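Enoyl-CoA hydratase (Mycobacterium avium subsp. paratuberculosis, PDB 4LK5) belongs to the enoyl-CoA hydratase/isomerase (crotonase) family as a trimer, but may not carry out the usual hydration of enoyl-CoA thioesters. Local coordinates at residues I169-D174 with D263-L268; V143-A148 with F162-T167; L56-V61 with F92-G97. One frame throughout, in Å; residues are numbered along the deposited sequence.

In the fold
All three contacts belong to one crotonase fold but differ in chemistry. Contact 2, its centre about 7 Å from that of the chain, is core: helix 143-150 rests on strand 161-163 and its following loop through apolar contacts, with no hydrogen bond across. Contact 1, its centre about 17 Å from that of the chain, is buried yet peripheral, covered partly by a second subunit, and relies on a glutamine amide. Contact 3, loop against loop, is partly exposed and mostly backbone-bonded. Contacts 1 and 2 meet where D174 O lies 2.8 Å from S146 OG, a probable hydrogen bond; contacts 2 and 3 meet at V143 and A96. Contacts 1 and 3 do not touch.

Contact 1: residues I169-D174 with D263-L268; sequences IGLMPD and DGQSVL
M172 CG covers one face of the Q265 side-chain amide, while L171 comes in obliquely past the OE1/NE2 end, its side chain at about a right angle to that of Q265 and its methyls on the side opposite M172. L171 CD1 comes to within 3.6 Å of Q265 NE2. At the amide edge, NE2 donates almost in the amide plane to D174 OD2 (2.6 Å), which is met on its anti side; carboxylate and amide planes are 55° apart. This joins the loop between strand 161-163 and helix 177-185 to helix 254-269, the last but one helix of this crotonase fold. The bend of the Q265 chain at chi2 (-66°) lets OE1 meet M172 N while NE2 meets D174 OD2. OE1 takes the N-H of M172 at 3.0 Å from M172 N, a nearly straight bond (166°) whose donor stands above the carbonyl plane. Both ends of the amide are thus bonded to the loop, which fixes its rotation.

The apolar remainder fills in alongside. L268 CD1 meets M172 CB at 3.8 Å, and L171 CD2 touches L268 CB, the two leucine side chains running antiparallel alongside one another. The selenium of selenomethionine M172 rests on G264 CA, 3.8 Å away, where the helix has no side chain. T242 and A238 of a second subunit pack on M172 and L268, respectively. One water donates to both G170 O (2.9 Å) and L268 O (2.8 Å).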
loop_
_atom_site.group_PDB
_atom_site.type_symbol
_atom_site.label_atom_id
_atom_site.label_comp_id
_atom_site.label_asym_id
_atom_site.label_seq_id
_atom_site.Cartn_x
_atom_site.Cartn_y
_atom_site.Cartn_z
ATOM N N ILE C 169 15.588 -14.718 15.656
ATOM C CA ILE C 169 16.243 -14.702 16.932
ATOM C C ILE C 169 15.245 -14.404 18.048
ATOM O O ILE C 169 15.651 -14.013 19.153
ATOM C CB ILE C 169 17.398 -13.660 16.944
ATOM C CG1 ILE C 169 16.853 -12.246 16.795
ATOM C CG2 ILE C 169 18.388 -13.930 15.803
ATOM C CD1 ILE C 169 17.830 -11.181 17.192
ATOM N N GLY C 170 13.955 -14.577 17.764
ATOM C CA GLY C 170 12.936 -14.492 18.790
ATOM C C GLY C 170 12.524 -13.080 19.150
ATOM O O GLY C 170 12.061 -12.836 20.259
ATOM N N LEU C 171 12.703 -12.138 18.232
ATOM C CA LEU C 171 12.180 -10.786 18.399
ATOM C C LEU C 171 11.069 -10.405 17.393
ATOM O O LEU C 171 10.780 -11.120 16.449
ATOM C CB LEU C 171 13.314 -9.793 18.293
ATOM C CG LEU C 171 14.412 -9.870 19.361
ATOM C CD1 LEU C 171 15.424 -8.749 19.109
ATOM C CD2 LEU C 171 13.866 -9.770 20.785
HETATM N N MSE C 172 10.436 -9.265 17.645
HETATM C CA MSE C 172 9.467 -8.683 16.733
HETATM C C MSE C 172 10.110 -7.527 16.009
HETATM O O MSE C 172 11.188 -7.059 16.406
HETATM C CB MSE C 172 8.232 -8.270 17.546
HETATM C CG MSE C 172 8.405 -6.890 18.127
HETATM SE SE MSE C 172 6.908 -6.413 19.271
HETATM C CE MSE C 172 5.545 -5.653 18.052
ATOM N N PRO C 173 9.461 -7.039 14.938
ATOM C CA PRO C 173 10.048 -5.882 14.238
ATOM C C PRO C 173 10.032 -4.668 15.097
ATOM O O PRO C 173 9.075 -4.446 15.791
ATOM C CB PRO C 173 9.134 -5.678 13.028
ATOM C CG PRO C 173 8.377 -6.958 12.826
ATOM C CD PRO C 173 8.445 -7.746 14.119
ATOM N N ASP C 174 11.099 -3.888 15.098
ATOM C CA ASP C 174 11.055 -2.640 15.836
ATOM C C ASP C 174 11.519 -1.535 14.898
ATOM O O ASP C 174 11.642 -1.771 13.696
ATOM C CB ASP C 174 11.793 -2.739 17.199
ATOM C CG ASP C 174 13.238 -3.202 17.091
ATOM O OD1 ASP C 174 13.965 -2.735 16.222
ATOM O OD2 ASP C 174 13.680 -4.019 17.916
ATOM N N ASP C 263 6.639 -1.723 24.073
ATOM C CA ASP C 263 5.958 -2.656 25.005
ATOM C C ASP C 263 6.118 -4.129 24.647
ATOM O O ASP C 263 6.081 -4.988 25.493
ATOM C CB ASP C 263 4.452 -2.394 25.050
ATOM C CG ASP C 263 4.094 -0.977 25.498
ATOM O OD1 ASP C 263 4.854 -0.324 26.252
ATOM O OD2 ASP C 263 3.028 -0.514 25.075
ATOM N N GLY C 264 6.258 -4.431 23.376
ATOM C CA GLY C 264 6.385 -5.802 22.964
ATOM C C GLY C 264 7.809 -6.314 23.024
ATOM O O GLY C 264 8.011 -7.424 23.509
ATOM N N GLN C 265 8.782 -5.525 22.533
ATOM C CA GLN C 265 10.175 -5.956 22.523
ATOM C C GLN C 265 10.684 -6.064 23.924
ATOM O O GLN C 265 11.422 -6.998 24.186
ATOM C CB GLN C 265 11.151 -5.025 21.784
ATOM C CG GLN C 265 11.255 -5.170 20.289
ATOM C CD GLN C 265 11.836 -6.464 19.733
ATOM O OE1 GLN C 265 11.333 -7.546 19.973
ATOM N NE2 GLN C 265 12.781 -6.319 18.834
ATOM N N SER C 266 10.350 -5.087 24.778
ATOM C CA SER C 266 10.716 -5.104 26.219
ATOM C C SER C 266 10.510 -6.492 26.826
ATOM O O SER C 266 11.398 -7.003 27.487
ATOM C CB SER C 266 9.873 -4.114 27.000
ATOM O OG SER C 266 10.192 -2.809 26.609
ATOM N N VAL C 267 9.348 -7.096 26.559
ATOM C CA VAL C 267 9.043 -8.460 26.998
ATOM C C VAL C 267 9.927 -9.517 26.284
ATOM O O VAL C 267 10.494 -10.407 26.917
ATOM C CB VAL C 267 7.511 -8.758 26.825
ATOM C CG1 VAL C 267 7.153 -10.221 27.124
ATOM C CG2 VAL C 267 6.711 -7.826 27.716
ATOM N N LEU C 268 10.061 -9.390 24.971
ATOM C CA LEU C 268 10.741 -10.388 24.183
ATOM C C LEU C 268 12.230 -10.405 24.419
ATOM O O LEU C 268 12.846 -11.468 24.350
ATOM C CB LEU C 268 10.470 -10.170 22.696
ATOM C CG LEU C 268 9.025 -10.427 22.286
ATOM C CD1 LEU C 268 8.815 -9.836 20.910
ATOM C CD2 LEU C 268 8.630 -11.898 22.296
HETATM O O HOH W 1 12.016 -13.727 22.996
#

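Contact 2: residues V143-A148 with F162-T167; sequences VGVSIA and FMLAFT
V145, on the first turn of helix 143-150, faces the end of strand 161-163, with its CA 6.5 Å from that of F162, before the chain passes through an inverse gamma turn centred on L164 and into a short 3-10 turn at F166. The two methyls of V145 divide the work. CG1, anti to the backbone N (chi1 171°), reaches L164 CD2 at 3.7 Å, the two side chains crossing at about a right angle. CG2 turns to the strand, lying 3.8 Å from M163 N and coming to the edge of the F162 ring, near its plane, at CD2 (4.2 Å). The strand itself is tied by backbone bonds from M163 to A140 and G142, so the helix lies against the strand that pairs with its own lead-in.

F166 brings its ring back to the start of the helix. Its CZ is 3.5 Å from V143 N, an oblique approach, and CE1 lies beside V143 CG1. S146 OG sits at the ring edge, 4.1 Å from CZ, but its polar partner is the backbone O of D174. A177 and V181 of helix 177-185 touch S146 and L164, respectively.

In typical enoyl-CoA hydratases the positions that appear to match S146 and F166 hold the two catalytic glutamates; here a hydroxyl and a phenyl ring meet there instead, and the usual acid-base pair is therefore probably missing. V143 N, at the helix start and near A96, is placed as expected for half of the family's oxyanion hole.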
loop_
_atom_site.group_PDB
_atom_site.type_symbol
_atom_site.label_atom_id
_atom_site.label_comp_id
_atom_site.label_asym_id
_atom_site.label_seq_id
_atom_site.Cartn_x
_atom_site.Cartn_y
_atom_site.Cartn_z
ATOM N N VAL C 143 16.846 -3.683 12.332
ATOM C CA VAL C 143 16.612 -2.235 12.321
ATOM C C VAL C 143 17.373 -1.501 11.263
ATOM O O VAL C 143 17.100 -0.341 11.046
ATOM C CB VAL C 143 16.975 -1.499 13.629
ATOM C CG1 VAL C 143 15.785 -1.478 14.557
ATOM C CG2 VAL C 143 18.197 -2.084 14.276
ATOM N N GLY C 144 18.370 -2.125 10.658
ATOM C CA GLY C 144 19.050 -1.494 9.541
ATOM C C GLY C 144 18.011 -1.219 8.459
ATOM O O GLY C 144 17.977 -0.136 7.846
ATOM N N VAL C 145 17.122 -2.193 8.278
ATOM C CA VAL C 145 16.072 -2.085 7.294
ATOM C C VAL C 145 15.103 -1.002 7.717
ATOM O O VAL C 145 14.730 -0.159 6.900
ATOM C CB VAL C 145 15.349 -3.421 7.094
ATOM C CG1 VAL C 145 14.131 -3.240 6.230
ATOM C CG2 VAL C 145 16.283 -4.448 6.467
ATOM N N SER C 146 14.711 -1.002 8.994
ATOM C CA SER C 146 13.767 -0.002 9.475
ATOM C C SER C 146 14.289 1.380 9.212
ATOM O O SER C 146 13.556 2.248 8.761
ATOM C CB SER C 146 13.492 -0.134 10.960
ATOM O OG SER C 146 13.047 -1.440 11.271
ATOM N N ILE C 147 15.563 1.580 9.465
ATOM C CA ILE C 147 16.180 2.886 9.245
ATOM C C ILE C 147 16.128 3.300 7.795
ATOM O O ILE C 147 15.734 4.417 7.493
ATOM C CB ILE C 147 17.612 2.873 9.789
ATOM C CG1 ILE C 147 17.513 2.945 11.310
ATOM C CG2 ILE C 147 18.448 4.004 9.241
ATOM C CD1 ILE C 147 18.661 2.256 11.966
ATOM N N ALA C 148 16.509 2.396 6.907
ATOM C CA ALA C 148 16.361 2.625 5.470
ATOM C C ALA C 148 14.958 3.015 5.103
ATOM O O ALA C 148 14.747 3.995 4.373
ATOM C CB ALA C 148 16.731 1.384 4.681
ATOM N N PHE C 162 17.571 -7.048 1.544
ATOM C CA PHE C 162 16.856 -6.650 2.713
ATOM C C PHE C 162 16.320 -7.854 3.469
ATOM O O PHE C 162 15.837 -8.821 2.887
ATOM C CB PHE C 162 15.724 -5.704 2.307
ATOM C CG PHE C 162 16.217 -4.448 1.660
ATOM C CD1 PHE C 162 16.598 -4.441 0.309
ATOM C CD2 PHE C 162 16.360 -3.293 2.388
ATOM C CE1 PHE C 162 17.073 -3.278 -0.293
ATOM C CE2 PHE C 162 16.849 -2.136 1.795
ATOM C CZ PHE C 162 17.213 -2.131 0.457
HETATM N N MSE C 163 16.419 -7.806 4.788
HETATM C CA MSE C 163 15.840 -8.877 5.566
HETATM C C MSE C 163 15.450 -8.452 6.954
HETATM O O MSE C 163 16.291 -8.061 7.769
HETATM C CB MSE C 163 16.808 -10.041 5.669
HETATM C CG MSE C 163 16.056 -11.098 6.462
HETATM SE SE MSE C 163 16.985 -12.787 6.244
HETATM C CE MSE C 163 18.658 -12.125 7.052
ATOM N N LEU C 164 14.157 -8.563 7.235
ATOM C CA LEU C 164 13.653 -8.340 8.557
ATOM C C LEU C 164 13.938 -9.564 9.411
ATOM O O LEU C 164 13.087 -10.426 9.566
ATOM C CB LEU C 164 12.166 -8.112 8.486
ATOM C CG LEU C 164 11.760 -6.796 7.854
ATOM C CD1 LEU C 164 10.253 -6.665 8.037
ATOM C CD2 LEU C 164 12.471 -5.632 8.498
ATOM N N ALA C 165 15.133 -9.591 9.989
ATOM C CA ALA C 165 15.666 -10.780 10.670
ATOM C C ALA C 165 15.068 -11.044 12.035
ATOM O O ALA C 165 15.150 -12.158 12.532
ATOM C CB ALA C 165 17.181 -10.671 10.799
ATOM N N PHE C 166 14.434 -10.045 12.623
ATOM C CA PHE C 166 14.078 -10.084 14.041
ATOM C C PHE C 166 13.640 -11.478 14.515
ATOM O O PHE C 166 14.098 -12.020 15.525
ATOM C CB PHE C 166 12.965 -9.098 14.307
ATOM C CG PHE C 166 13.264 -7.720 13.838
ATOM C CD1 PHE C 166 14.079 -6.889 14.581
ATOM C CD2 PHE C 166 12.713 -7.242 12.651
ATOM C CE1 PHE C 166 14.335 -5.612 14.156
ATOM C CE2 PHE C 166 12.973 -5.966 12.213
ATOM C CZ PHE C 166 13.788 -5.152 12.963
ATOM N N THR C 167 12.755 -12.045 13.746
ATOM C CA THR C 167 12.019 -13.251 14.113
ATOM C C THR C 167 12.884 -14.533 14.137
ATOM O O THR C 167 12.498 -15.537 14.700
ATOM C CB THR C 167 10.814 -13.343 13.118
ATOM O OG1 THR C 167 9.593 -13.060 13.811
ATOM C CG2 THR C 167 10.752 -14.655 12.397
#

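Contact 3: residues L56-V61 with F92-G97; sequences LNSLTV and FSSGAG
Backbone bonds dominate where L56-L59 and F92-G97 run together. L59 and A96 form a single beta bridge: G97 N donates to L59 O at 2.8 Å (156°), and L59 N makes a weak bond to G95 O at 2.9 Å (121°). Nearer the start of both segments, S94 N donates to L56 O at 3.0 Å. Two CA-H...O contacts, S93 CA to L56 O and S58 CA to G95 O, supplement these.

Hydroxyl bonds centre on S93. With OG anti to its backbone N (chi1 157°), it donates to N57 O (3.0 Å) from above the carbonyl plane and accepts from G95 N (2.8 Å), closing an ST turn. The hydroxyl of S94 is hydrogen-bonded to S55 O.

Van der Waals contact is slighter: L59 lays CB and CG over the G95 carbonyl, with CB 3.5 Å from G95 O, and S58 CB touches G97 CA.

Because main-chain atoms and one serine do most of the bonding, the contact fixes the course of the backbone through G95 and A96. This is consistent with presenting A96 N, near V143, as the other half of a crotonase oxyanion hole.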
loop_
_atom_site.group_PDB
_atom_site.type_symbol
_atom_site.label_atom_id
_atom_site.label_comp_id
_atom_site.label_asym_id
_atom_site.label_seq_id
_atom_site.Cartn_x
_atom_site.Cartn_y
_atom_site.Cartn_z
ATOM N N LEU C 56 29.713 -5.736 10.100
ATOM C CA LEU C 56 28.781 -5.459 8.992
ATOM C C LEU C 56 27.911 -4.283 9.386
ATOM O O LEU C 56 26.708 -4.245 9.113
ATOM C CB LEU C 56 27.959 -6.715 8.640
ATOM C CG LEU C 56 27.742 -7.102 7.173
ATOM C CD1 LEU C 56 28.971 -6.841 6.300
ATOM C CD2 LEU C 56 27.328 -8.570 7.124
ATOM N N ASN C 57 28.575 -3.327 10.035
ATOM C CA ASN C 57 27.958 -2.140 10.600
ATOM C C ASN C 57 26.839 -2.436 11.644
ATOM O O ASN C 57 25.783 -1.804 11.597
ATOM C CB ASN C 57 27.487 -1.235 9.467
ATOM C CG ASN C 57 28.617 -0.859 8.510
ATOM O OD1 ASN C 57 28.481 -0.962 7.291
ATOM N ND2 ASN C 57 29.728 -0.393 9.064
ATOM N N SER C 58 27.097 -3.385 12.565
ATOM C CA SER C 58 26.250 -3.664 13.782
ATOM C C SER C 58 25.944 -2.375 14.513
ATOM O O SER C 58 26.640 -1.417 14.330
ATOM C CB SER C 58 26.970 -4.553 14.835
ATOM O OG SER C 58 27.043 -5.911 14.480
ATOM N N LEU C 59 24.938 -2.370 15.377
ATOM C CA LEU C 59 24.573 -1.149 16.085
ATOM C C LEU C 59 24.612 -1.334 17.597
ATOM O O LEU C 59 23.916 -2.183 18.138
ATOM C CB LEU C 59 23.181 -0.693 15.621
ATOM C CG LEU C 59 23.045 -0.143 14.203
ATOM C CD1 LEU C 59 21.630 0.343 13.886
ATOM C CD2 LEU C 59 24.005 0.998 14.023
ATOM N N THR C 60 25.456 -0.558 18.269
ATOM C CA THR C 60 25.488 -0.516 19.722
ATOM C C THR C 60 24.657 0.661 20.116
ATOM O O THR C 60 24.303 1.490 19.268
ATOM C CB THR C 60 26.878 -0.179 20.253
ATOM O OG1 THR C 60 27.226 1.153 19.825
ATOM C CG2 THR C 60 27.906 -1.175 19.772
ATOM N N VAL C 61 24.415 0.795 21.411
ATOM C CA VAL C 61 23.612 1.891 21.906
ATOM C C VAL C 61 24.270 3.256 21.697
ATOM O O VAL C 61 23.617 4.166 21.185
ATOM C CB VAL C 61 23.228 1.660 23.364
ATOM C CG1 VAL C 61 22.293 2.755 23.845
ATOM C CG2 VAL C 61 22.552 0.304 23.492
ATOM N N PHE C 92 25.412 -2.360 4.671
ATOM C CA PHE C 92 24.750 -1.123 5.036
ATOM C C PHE C 92 24.622 -1.096 6.566
ATOM O O PHE C 92 25.189 -0.237 7.202
ATOM C CB PHE C 92 23.376 -1.024 4.360
ATOM C CG PHE C 92 22.529 0.116 4.873
ATOM C CD1 PHE C 92 22.822 1.432 4.521
ATOM C CD2 PHE C 92 21.449 -0.127 5.733
ATOM C CE1 PHE C 92 22.051 2.488 5.001
ATOM C CE2 PHE C 92 20.665 0.935 6.204
ATOM C CZ PHE C 92 20.972 2.242 5.846
ATOM N N SER C 93 23.851 -2.028 7.132
ATOM C CA SER C 93 23.914 -2.373 8.561
ATOM C C SER C 93 23.164 -3.654 8.824
ATOM O O SER C 93 22.035 -3.831 8.331
ATOM C CB SER C 93 23.324 -1.311 9.480
ATOM O OG SER C 93 22.941 -1.915 10.722
ATOM N N SER C 94 23.782 -4.512 9.641
ATOM C CA SER C 94 23.185 -5.774 10.072
ATOM C C SER C 94 22.230 -5.582 11.248
ATOM O O SER C 94 21.703 -6.555 11.790
ATOM C CB SER C 94 24.263 -6.803 10.439
ATOM O OG SER C 94 25.089 -6.322 11.476
ATOM N N GLY C 95 22.002 -4.339 11.647
ATOM C CA GLY C 95 20.975 -4.049 12.621
ATOM C C GLY C 95 21.555 -4.062 14.015
ATOM O O GLY C 95 22.758 -3.851 14.191
ATOM N N ALA C 96 20.695 -4.295 15.005
ATOM C CA ALA C 96 21.106 -4.143 16.404
ATOM C C ALA C 96 22.191 -5.162 16.697
ATOM O O ALA C 96 22.095 -6.277 16.241
ATOM C CB ALA C 96 19.919 -4.311 17.349
ATOM N N GLY C 97 23.225 -4.766 17.429
ATOM C CA GLY C 97 24.363 -5.652 17.704
ATOM C C GLY C 97 24.014 -6.772 18.658
ATOM O O GLY C 97 23.238 -6.561 19.588
#